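Local coordinates for aminotransferase (PDB 4ZM4), which belongs to the class-III aminotransferases, a family of enzymes that work with pyridoxal-5'-phosphate, at residues His97-Arg102 with Ala320-Leu325; Val220-Gly225 with Glu252-Phe257; Glu266-Glu271 with Asn363-Leu368. The protein carries 1 engineered substitution. All coordinates share one frame; numbering follows the deposited sequence.

Contact 1 of 3, residues His97-Arg102 with Ala320-Leu325; sequences HELDAR and AVVAML
Val322 meets Arg102 with both of its methyl groups, and the CA atoms of this pair, 6.6 Å apart, are the closest across the two segments. The tighter packing is on this pair: Val322 CG2 rests 3.9 Å from Arg102 CB, and the two side chains cross at about a right angle. Val322 CG1, anti to its own backbone N (chi1 165°), points to the guanidinium and lies 3.4 Å from Arg102 NH1, meeting the group obliquely. The arginine gets there because its chain bends at chi2 and chi3, folding back over the valine; this exposed residue forms the solvent side. The flank toward the helix start is looser: Leu99 CD2 stays 4.4 Å from Val322 CG2. On the inner side of helix 315-329, Leu325 packs instead on Ile107 and Leu110. Glu98, turned elsewhere, forms a salt bridge with Arg45 of the second subunit. The start of helix 98-110 is fixed locally: Leu99 N donates to His97 ND1 at 3.2 Å, in the ring plane and nearly straight (173°), while His97 N reaches Asp100 OD2 at 3.1 Å from above the carboxylate plane. This reciprocal pair is a capping box, here opening a surface helix-helix contact.

Contact 2 of 3, residues Val220-Gly225 with Glu252-Phe257; sequences VLANAG and EVITGF. With P3B ((3E,4R,5R)-4,5-dihydroxy-3-{[(Z)-{3-hydroxy-2-methyl-5-[(phosphonooxy)methyl]pyridin-4(1H)-ylidene}methyl]imino}cyclohex-1-ene-1-carboxylic acid), chain H.
Asn223 OD1 accepts hydrogen bonds from two hydroxyl groups of P3B, a short one from P3B OAG at 2.6 Å and a weak one from P3B OAE at 3.3 Å. The other end of the amide, Asn223 ND2, donates to P3B OAE at 2.8 Å (158°) and is also bonded to Glu218 OE2, which probably helps to set which way the amide is turned. Ile254 shares this corner: its CD1 lies 3.3 Å from P3B OAE, and its CG2, anti to the backbone N, turns back to Ala222 CB at 3.8 Å. Val253 turns to the ligand instead of the other loop, lying over one face of the pyridine ring with its CB 3.6 Å from P3B NAP. Farther from the pocket, Val220 CB packs 3.8 Å from Thr255 CG2. Thr255 OG1 donates to Glu252 OE1 at 2.6 Å, on the anti side and 31° out of the carboxylate plane; Glu252 in turn takes backbone N-H groups from Ala264 and Gln265. Two buried loops thus join through apolar contacts, while Asn223 is one of several polar partners of P3B, with Ser31, Thr124 and Asp251: its amide suits one hydroxyl on each ring of the ligand.

Contact 3 of 3, residues Glu266-Glu271 with Asn363-Leu368; sequences ERYGVE and NRVGTL
Arg267 and Val365 are the nearest backbone pair, yet their CA atoms are 10.1 Å apart, so long side chains must span the gap. On one side helix 263-267 finishes in a Schellman motif, Gly269 taking the positive phi that ends it. On the other, the chain reverses at a type II' turn from Val365 to Leu368, with Gly366 at phi 67°; Val365 N bonds to Leu368 O at 2.9 Å and Leu368 N to Val365 O at 3.1 Å, closing a tight two-residue hairpin between strands 360-365 and 368-373. The hairpin belongs to a small antiparallel sheet, and the helix end comes up to its tip from the region that follows the central strand 247-251. Arg267 reaches across fully extended, its CG anti to the backbone N (chi1 -177°), and lays the guanidinium on Val365: CG1 sits over the centre of one face, 3.5 Å from Arg267 CZ. Arg267 NH1 donates to the carbonyl O of Val259, which holds the group from its polar end. Tyr268 and Val365 come at each other from opposite directions, the tyrosine OH 3.9 Å from Val365 CG1, while Arg267 CG stands 4.2 Å above one face of the tyrosine ring. Arg364, just before the turn, donates from NH1 to Gly366 O at 2.9 Å (166°), and salt bridges to Glu346 and Glu339 hold its remaining nitrogens.

In the fold
From the N terminus, contact 1 opens first, at helix 98-110, and closes only at helix 315-329. Within that long span contact 2 opens and closes, joining the loops that follow two adjacent strands of the large sheet. Contact 3 starts soon afterwards, at 266-271, and closes at 363-368, beyond the second segment of contact 1, so contacts 1 and 3 cross while 2 and 3 run in series. Contacts 2 and 3 touch directly: Val220 CG2 lies 3.6 Å from Tyr268 OH, and Ile254 CG2, 3.7 Å from Leu368 CD1, links the ligand pocket to strand 368-373 of the three-stranded sheet. Contact 1 meets contact 2 where Leu325 packs on Phe257, but stays about 11 Å from contact 3 at the nearest atoms.

Contact 1 of 3, residues His97-Arg102 with Ala320-Leu325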
loop_
_atom_site.group_PDB
_atom_site.type_symbol
_atom_site.label_atom_id
_atom_site.label_comp_id
_atom_site.label_asym_id
_atom_site.label_seq_id
_atom_site.Cartn_x
_atom_site.Cartn_y
_atom_site.Cartn_z
ATOM N N HIS B 97 -7.259 -18.201 2.782
ATOM C CA HIS B 97 -7.848 -18.205 4.094
ATOM C C HIS B 97 -9.330 -18.263 3.884
ATOM O O HIS B 97 -9.804 -17.814 2.855
ATOM C CB HIS B 97 -7.490 -16.895 4.822
ATOM C CG HIS B 97 -7.766 -16.905 6.297
ATOM N ND1 HIS B 97 -9.028 -16.740 6.825
ATOM C CD2 HIS B 97 -6.934 -17.024 7.362
ATOM C CE1 HIS B 97 -8.973 -16.767 8.148
ATOM N NE2 HIS B 97 -7.708 -16.921 8.499
ATOM N N GLU B 98 -10.069 -18.810 4.849
ATOM C CA GLU B 98 -11.544 -18.861 4.765
ATOM C C GLU B 98 -12.224 -17.507 4.517
ATOM O O GLU B 98 -13.296 -17.459 3.917
ATOM C CB GLU B 98 -12.143 -19.474 6.022
ATOM C CG GLU B 98 -11.912 -20.949 6.107
ATOM C CD GLU B 98 -12.746 -21.617 7.170
ATOM O OE1 GLU B 98 -12.484 -21.337 8.370
ATOM O OE2 GLU B 98 -13.618 -22.455 6.786
ATOM N N LEU B 99 -11.631 -16.420 5.007
ATOM C CA LEU B 99 -12.199 -15.077 4.843
ATOM C C LEU B 99 -12.232 -14.635 3.368
ATOM O O LEU B 99 -13.145 -13.930 2.967
ATOM C CB LEU B 99 -11.402 -14.048 5.664
ATOM C CG LEU B 99 -11.538 -14.133 7.176
ATOM C CD1 LEU B 99 -10.440 -13.351 7.863
ATOM C CD2 LEU B 99 -12.904 -13.638 7.613
ATOM N N ASP B 100 -11.233 -15.048 2.597
ATOM C CA ASP B 100 -11.051 -14.571 1.219
ATOM C C ASP B 100 -12.339 -14.701 0.398
ATOM O O ASP B 100 -12.766 -13.739 -0.219
ATOM C CB ASP B 100 -9.898 -15.314 0.514
ATOM C CG ASP B 100 -8.560 -15.183 1.249
ATOM O OD1 ASP B 100 -8.481 -14.486 2.271
ATOM O OD2 ASP B 100 -7.574 -15.834 0.843
ATOM N N ALA B 101 -13.025 -15.838 0.525
ATOM C CA ALA B 101 -14.329 -16.036 -0.145
ATOM C C ALA B 101 -15.444 -15.116 0.390
ATOM O O ALA B 101 -16.307 -14.659 -0.374
ATOM C CB ALA B 101 -14.769 -17.505 -0.069
ATOM N N ARG B 102 -15.430 -14.871 1.691
ATOM C CA ARG B 102 -16.456 -14.019 2.317
ATOM C C ARG B 102 -16.260 -12.552 1.910
ATOM O O ARG B 102 -17.225 -11.889 1.544
ATOM C CB ARG B 102 -16.444 -14.163 3.828
ATOM C CG ARG B 102 -16.642 -15.581 4.337
ATOM C CD ARG B 102 -17.846 -15.665 5.299
ATOM N NE ARG B 102 -19.004 -14.896 4.819
ATOM C CZ ARG B 102 -19.528 -13.756 5.326
ATOM N NH1 ARG B 102 -19.055 -13.165 6.424
ATOM N NH2 ARG B 102 -20.567 -13.202 4.703
ATOM N N ALA B 320 -11.621 -6.849 8.154
ATOM C CA ALA B 320 -12.186 -5.507 8.159
ATOM C C ALA B 320 -13.213 -5.334 7.018
ATOM O O ALA B 320 -14.237 -4.708 7.210
ATOM C CB ALA B 320 -11.080 -4.459 8.062
ATOM N N VAL B 321 -12.920 -5.880 5.838
ATOM C CA VAL B 321 -13.843 -5.762 4.715
ATOM C C VAL B 321 -15.122 -6.499 5.068
ATOM O O VAL B 321 -16.216 -5.970 4.871
ATOM C CB VAL B 321 -13.247 -6.301 3.386
ATOM C CG1 VAL B 321 -14.285 -6.396 2.285
ATOM C CG2 VAL B 321 -12.098 -5.418 2.907
ATOM N N VAL B 322 -14.991 -7.700 5.611
ATOM C CA VAL B 322 -16.157 -8.517 5.988
ATOM C C VAL B 322 -17.029 -7.848 7.046
ATOM O O VAL B 322 -18.250 -7.793 6.926
ATOM C CB VAL B 322 -15.705 -9.914 6.463
ATOM C CG1 VAL B 322 -16.840 -10.647 7.208
ATOM C CG2 VAL B 322 -15.200 -10.733 5.273
ATOM N N ALA B 323 -16.398 -7.325 8.081
ATOM C CA ALA B 323 -17.143 -6.622 9.135
ATOM C C ALA B 323 -17.806 -5.337 8.607
ATOM O O ALA B 323 -18.955 -5.052 8.937
ATOM C CB ALA B 323 -16.230 -6.297 10.315
ATOM N N MET B 324 -17.094 -4.591 7.763
ATOM C CA MET B 324 -17.582 -3.284 7.329
ATOM C C MET B 324 -18.671 -3.461 6.318
ATOM O O MET B 324 -19.737 -2.854 6.436
ATOM C CB MET B 324 -16.446 -2.455 6.746
ATOM C CG MET B 324 -16.821 -1.034 6.382
ATOM S SD MET B 324 -17.387 -0.014 7.765
ATOM C CE MET B 324 -17.294 1.623 7.015
ATOM N N LEU B 325 -18.434 -4.306 5.321
ATOM C CA LEU B 325 -19.452 -4.513 4.293
ATOM C C LEU B 325 -20.638 -5.324 4.859
ATOM O O LEU B 325 -21.774 -5.107 4.445
ATOM C CB LEU B 325 -18.863 -5.168 3.054
ATOM C CG LEU B 325 -17.810 -4.389 2.259
ATOM C CD1 LEU B 325 -17.473 -5.067 0.942
ATOM C CD2 LEU B 325 -18.266 -2.965 2.000
#

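Contact 2 of 3, residues Val220-Gly225 with Glu252-Phe257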
loop_
_atom_site.group_PDB
_atom_site.type_symbol
_atom_site.label_atom_id
_atom_site.label_comp_id
_atom_site.label_asym_id
_atom_site.label_seq_id
_atom_site.Cartn_x
_atom_site.Cartn_y
_atom_site.Cartn_z
ATOM N N VAL B 220 -17.754 10.388 -9.850
ATOM C CA VAL B 220 -17.963 11.731 -9.304
ATOM C C VAL B 220 -16.573 12.254 -8.974
ATOM O O VAL B 220 -15.810 11.590 -8.279
ATOM C CB VAL B 220 -18.746 11.724 -7.993
ATOM C CG1 VAL B 220 -18.804 13.128 -7.404
ATOM C CG2 VAL B 220 -20.139 11.207 -8.205
ATOM N N LEU B 221 -16.209 13.410 -9.506
ATOM C CA LEU B 221 -14.899 13.991 -9.228
ATOM C C LEU B 221 -14.921 14.497 -7.790
ATOM O O LEU B 221 -15.581 15.499 -7.509
ATOM C CB LEU B 221 -14.577 15.137 -10.192
ATOM C CG LEU B 221 -13.315 15.968 -9.857
ATOM C CD1 LEU B 221 -12.105 15.076 -9.673
ATOM C CD2 LEU B 221 -13.026 17.016 -10.917
ATOM N N ALA B 222 -14.199 13.827 -6.888
ATOM C CA ALA B 222 -14.178 14.230 -5.457
ATOM C C ALA B 222 -12.888 14.942 -4.997
ATOM O O ALA B 222 -12.958 15.778 -4.102
ATOM C CB ALA B 222 -14.452 13.042 -4.583
ATOM N N ASN B 223 -11.739 14.678 -5.637
ATOM C CA ASN B 223 -10.464 15.323 -5.279
ATOM C C ASN B 223 -10.240 16.722 -5.896
ATOM O O ASN B 223 -9.110 17.225 -5.975
ATOM C CB ASN B 223 -9.286 14.428 -5.691
ATOM C CG ASN B 223 -9.219 13.135 -4.926
ATOM O OD1 ASN B 223 -8.705 13.072 -3.803
ATOM N ND2 ASN B 223 -9.658 12.080 -5.547
ATOM N N ALA B 224 -11.306 17.363 -6.348
ATOM C CA ALA B 224 -11.209 18.717 -6.906
ATOM C C ALA B 224 -12.617 19.285 -6.979
ATOM O O ALA B 224 -13.183 19.477 -8.074
ATOM C CB ALA B 224 -10.567 18.692 -8.294
ATOM N N GLY B 225 -13.158 19.570 -5.797
ATOM C CA GLY B 225 -14.561 19.920 -5.645
ATOM C C GLY B 225 -15.266 18.602 -5.752
ATOM O O GLY B 225 -14.629 17.580 -5.950
ATOM N N GLU B 252 -13.560 4.074 -7.958
ATOM C CA GLU B 252 -14.509 4.313 -6.889
ATOM C C GLU B 252 -13.887 4.251 -5.492
ATOM O O GLU B 252 -14.557 3.910 -4.519
ATOM C CB GLU B 252 -15.673 3.338 -7.023
ATOM C CG GLU B 252 -16.456 3.515 -8.327
ATOM C CD GLU B 252 -17.952 3.563 -8.118
ATOM O OE1 GLU B 252 -18.383 4.230 -7.153
ATOM O OE2 GLU B 252 -18.688 2.913 -8.901
ATOM N N VAL B 253 -12.614 4.597 -5.393
ATOM C CA VAL B 253 -11.892 4.580 -4.120
ATOM C C VAL B 253 -12.629 5.445 -3.117
ATOM O O VAL B 253 -12.812 5.040 -1.980
ATOM C CB VAL B 253 -10.419 5.068 -4.289
ATOM C CG1 VAL B 253 -9.842 5.617 -2.984
ATOM C CG2 VAL B 253 -9.542 3.928 -4.783
ATOM N N ILE B 254 -13.129 6.588 -3.566
ATOM C CA ILE B 254 -13.920 7.458 -2.722
ATOM C C ILE B 254 -15.428 7.172 -2.844
ATOM O O ILE B 254 -16.106 7.026 -1.815
ATOM C CB ILE B 254 -13.618 8.941 -3.019
ATOM C CG1 ILE B 254 -12.280 9.314 -2.371
ATOM C CG2 ILE B 254 -14.706 9.847 -2.472
ATOM C CD1 ILE B 254 -11.796 10.692 -2.777
ATOM N N THR B 255 -15.957 7.078 -4.063
ATOM C CA THR B 255 -17.411 6.938 -4.252
ATOM C C THR B 255 -18.010 5.558 -3.874
ATOM O O THR B 255 -19.199 5.467 -3.516
ATOM C CB THR B 255 -17.831 7.266 -5.699
ATOM O OG1 THR B 255 -17.093 6.437 -6.602
ATOM C CG2 THR B 255 -17.571 8.687 -6.012
ATOM N N GLY B 256 -17.202 4.508 -3.907
ATOM C CA GLY B 256 -17.702 3.162 -3.567
ATOM C C GLY B 256 -18.183 3.025 -2.136
ATOM O O GLY B 256 -17.529 3.470 -1.205
ATOM N N PHE B 257 -19.362 2.456 -1.975
ATOM C CA PHE B 257 -20.040 2.350 -0.675
ATOM C C PHE B 257 -20.230 3.673 0.016
ATOM O O PHE B 257 -20.457 3.712 1.234
ATOM C CB PHE B 257 -19.316 1.405 0.273
ATOM C CG PHE B 257 -18.787 0.172 -0.393
ATOM C CD1 PHE B 257 -19.628 -0.877 -0.725
ATOM C CD2 PHE B 257 -17.444 0.073 -0.709
ATOM C CE1 PHE B 257 -19.129 -1.991 -1.357
ATOM C CE2 PHE B 257 -16.944 -1.058 -1.323
ATOM C CZ PHE B 257 -17.783 -2.086 -1.644
HETATM O OAH P3B H . -2.963 5.538 -2.571
HETATM P PBA P3B H . -4.298 5.775 -1.748
HETATM O OAI P3B H . -4.030 7.048 -1.003
HETATM O OAC P3B H . -4.627 4.653 -0.777
HETATM O OAQ P3B H . -5.409 6.007 -2.976
HETATM C CAM P3B H . -5.098 6.762 -4.192
HETATM C CAV P3B H . -6.289 7.259 -4.663
HETATM C CAL P3B H . -6.862 6.606 -5.745
HETATM N NAP P3B H . -8.089 7.058 -6.212
HETATM C CAU P3B H . -8.735 8.116 -5.614
HETATM C CAA P3B H . -9.929 8.578 -6.099
HETATM C CAW P3B H . -8.169 8.760 -4.605
HETATM O OAE P3B H . -8.854 9.793 -4.065
HETATM C CAX P3B H . -6.952 8.359 -4.052
HETATM C CAJ P3B H . -6.364 9.087 -2.959
HETATM N NAO P3B H . -6.886 10.283 -2.523
HETATM C CAT P3B H . -6.272 11.046 -1.563
HETATM C CAK P3B H . -4.972 10.825 -1.030
HETATM C CAS P3B H . -4.347 11.665 -0.116
HETATM C CAR P3B H . -3.082 11.373 0.429
HETATM O OAD P3B H . -2.568 12.064 1.322
HETATM O OAB P3B H . -2.385 10.482 0.008
HETATM C CAN P3B H . -5.023 12.638 0.510
HETATM C CAY P3B H . -6.488 12.901 0.127
HETATM O OAF P3B H . -6.554 14.340 0.127
HETATM C CAZ P3B H . -6.986 12.248 -1.226
HETATM O OAG P3B H . -8.445 12.109 -1.396
#

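Contact 3 of 3, residues Glu266-Glu271 with Asn363-Leu368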
loop_
_atom_site.group_PDB
_atom_site.type_symbol
_atom_site.label_atom_id
_atom_site.label_comp_id
_atom_site.label_asym_id
_atom_site.label_seq_id
_atom_site.Cartn_x
_atom_site.Cartn_y
_atom_site.Cartn_z
ATOM N N GLU B 266 -24.029 2.214 -9.374
ATOM C CA GLU B 266 -25.413 1.951 -9.072
ATOM C C GLU B 266 -26.173 3.243 -9.152
ATOM O O GLU B 266 -27.242 3.310 -9.759
ATOM C CB GLU B 266 -25.531 1.376 -7.648
ATOM C CG GLU B 266 -26.910 0.957 -7.186
ATOM C CD GLU B 266 -26.867 0.282 -5.823
ATOM O OE1 GLU B 266 -26.746 -0.976 -5.758
ATOM O OE2 GLU B 266 -26.941 0.992 -4.802
ATOM N N ARG B 267 -25.647 4.273 -8.506
ATOM C CA ARG B 267 -26.355 5.539 -8.421
ATOM C C ARG B 267 -26.674 6.077 -9.809
ATOM O O ARG B 267 -27.767 6.589 -10.012
ATOM C CB ARG B 267 -25.535 6.551 -7.646
ATOM C CG ARG B 267 -26.217 7.881 -7.453
ATOM C CD ARG B 267 -25.417 8.740 -6.492
ATOM N NE ARG B 267 -26.118 9.984 -6.187
ATOM C CZ ARG B 267 -26.481 10.392 -4.970
ATOM N NH1 ARG B 267 -26.217 9.687 -3.879
ATOM N NH2 ARG B 267 -27.117 11.548 -4.840
ATOM N N TYR B 268 -25.741 5.946 -10.762
ATOM C CA TYR B 268 -25.933 6.528 -12.076
ATOM C C TYR B 268 -26.280 5.498 -13.150
ATOM O O TYR B 268 -26.449 5.859 -14.314
ATOM C CB TYR B 268 -24.713 7.358 -12.480
ATOM C CG TYR B 268 -24.413 8.521 -11.541
ATOM C CD1 TYR B 268 -25.181 9.680 -11.579
ATOM C CD2 TYR B 268 -23.352 8.460 -10.622
ATOM C CE1 TYR B 268 -24.918 10.744 -10.730
ATOM C CE2 TYR B 268 -23.072 9.529 -9.771
ATOM C CZ TYR B 268 -23.880 10.662 -9.811
ATOM O OH TYR B 268 -23.648 11.738 -8.978
ATOM N N GLY B 269 -26.401 4.235 -12.763
ATOM C CA GLY B 269 -26.805 3.175 -13.680
ATOM C C GLY B 269 -25.882 2.942 -14.871
ATOM O O GLY B 269 -26.344 2.696 -15.985
ATOM N N VAL B 270 -24.579 3.045 -14.660
ATOM C CA VAL B 270 -23.590 2.786 -15.735
ATOM C C VAL B 270 -22.538 1.842 -15.178
ATOM O O VAL B 270 -21.957 2.112 -14.138
ATOM C CB VAL B 270 -22.903 4.079 -16.203
ATOM C CG1 VAL B 270 -21.831 3.794 -17.245
ATOM C CG2 VAL B 270 -23.935 5.031 -16.753
ATOM N N GLU B 271 -22.285 0.753 -15.892
ATOM C CA GLU B 271 -21.405 -0.285 -15.411
ATOM C C GLU B 271 -20.091 -0.240 -16.181
ATOM O O GLU B 271 -20.086 -0.346 -17.412
ATOM C CB GLU B 271 -22.054 -1.642 -15.560
ATOM C CG GLU B 271 -21.322 -2.753 -14.832
ATOM C CD GLU B 271 -22.061 -4.079 -14.929
ATOM O OE1 GLU B 271 -23.204 -4.173 -14.390
ATOM O OE2 GLU B 271 -21.518 -5.010 -15.556
ATOM N N ASN B 363 -21.196 21.847 -3.546
ATOM C CA ASN B 363 -21.663 20.688 -4.306
ATOM C C ASN B 363 -21.788 19.501 -3.351
ATOM O O ASN B 363 -20.979 19.347 -2.467
ATOM C CB ASN B 363 -20.704 20.310 -5.447
ATOM C CG ASN B 363 -20.719 21.298 -6.617
ATOM O OD1 ASN B 363 -19.656 21.619 -7.173
ATOM N ND2 ASN B 363 -21.899 21.720 -7.047
ATOM N N ARG B 364 -22.805 18.681 -3.534
ATOM C CA ARG B 364 -22.978 17.551 -2.682
ATOM C C ARG B 364 -23.486 16.310 -3.427
ATOM O O ARG B 364 -24.337 16.396 -4.301
ATOM C CB ARG B 364 -23.938 17.907 -1.548
ATOM C CG ARG B 364 -24.041 16.821 -0.468
ATOM C CD ARG B 364 -24.905 17.271 0.709
ATOM N NE ARG B 364 -26.306 17.445 0.327
ATOM C CZ ARG B 364 -27.181 16.455 0.153
ATOM N NH1 ARG B 364 -26.822 15.189 0.314
ATOM N NH2 ARG B 364 -28.441 16.742 -0.183
ATOM N N VAL B 365 -22.937 15.151 -3.082
ATOM C CA VAL B 365 -23.470 13.888 -3.520
ATOM C C VAL B 365 -23.443 13.001 -2.271
ATOM O O VAL B 365 -22.375 12.454 -1.892
ATOM C CB VAL B 365 -22.655 13.258 -4.676
ATOM C CG1 VAL B 365 -23.311 11.972 -5.137
ATOM C CG2 VAL B 365 -22.518 14.212 -5.854
ATOM N N GLY B 366 -24.609 12.915 -1.616
ATOM C CA GLY B 366 -24.767 12.205 -0.394
ATOM C C GLY B 366 -23.982 12.903 0.690
ATOM O O GLY B 366 -24.175 14.082 0.941
ATOM N N THR B 367 -23.063 12.165 1.312
ATOM C CA THR B 367 -22.233 12.692 2.379
ATOM C C THR B 367 -20.880 13.204 1.871
ATOM O O THR B 367 -19.995 13.545 2.662
ATOM C CB THR B 367 -22.022 11.602 3.454
ATOM O OG1 THR B 367 -21.700 10.343 2.841
ATOM C CG2 THR B 367 -23.276 11.444 4.266
ATOM N N LEU B 368 -20.706 13.208 0.557
ATOM C CA LEU B 368 -19.511 13.761 -0.097
ATOM C C LEU B 368 -19.914 15.187 -0.435
ATOM O O LEU B 368 -21.004 15.418 -0.979
ATOM C CB LEU B 368 -19.249 12.998 -1.361
ATOM C CG LEU B 368 -17.919 12.408 -1.732
ATOM C CD1 LEU B 368 -17.249 11.688 -0.589
ATOM C CD2 LEU B 368 -18.168 11.454 -2.871
#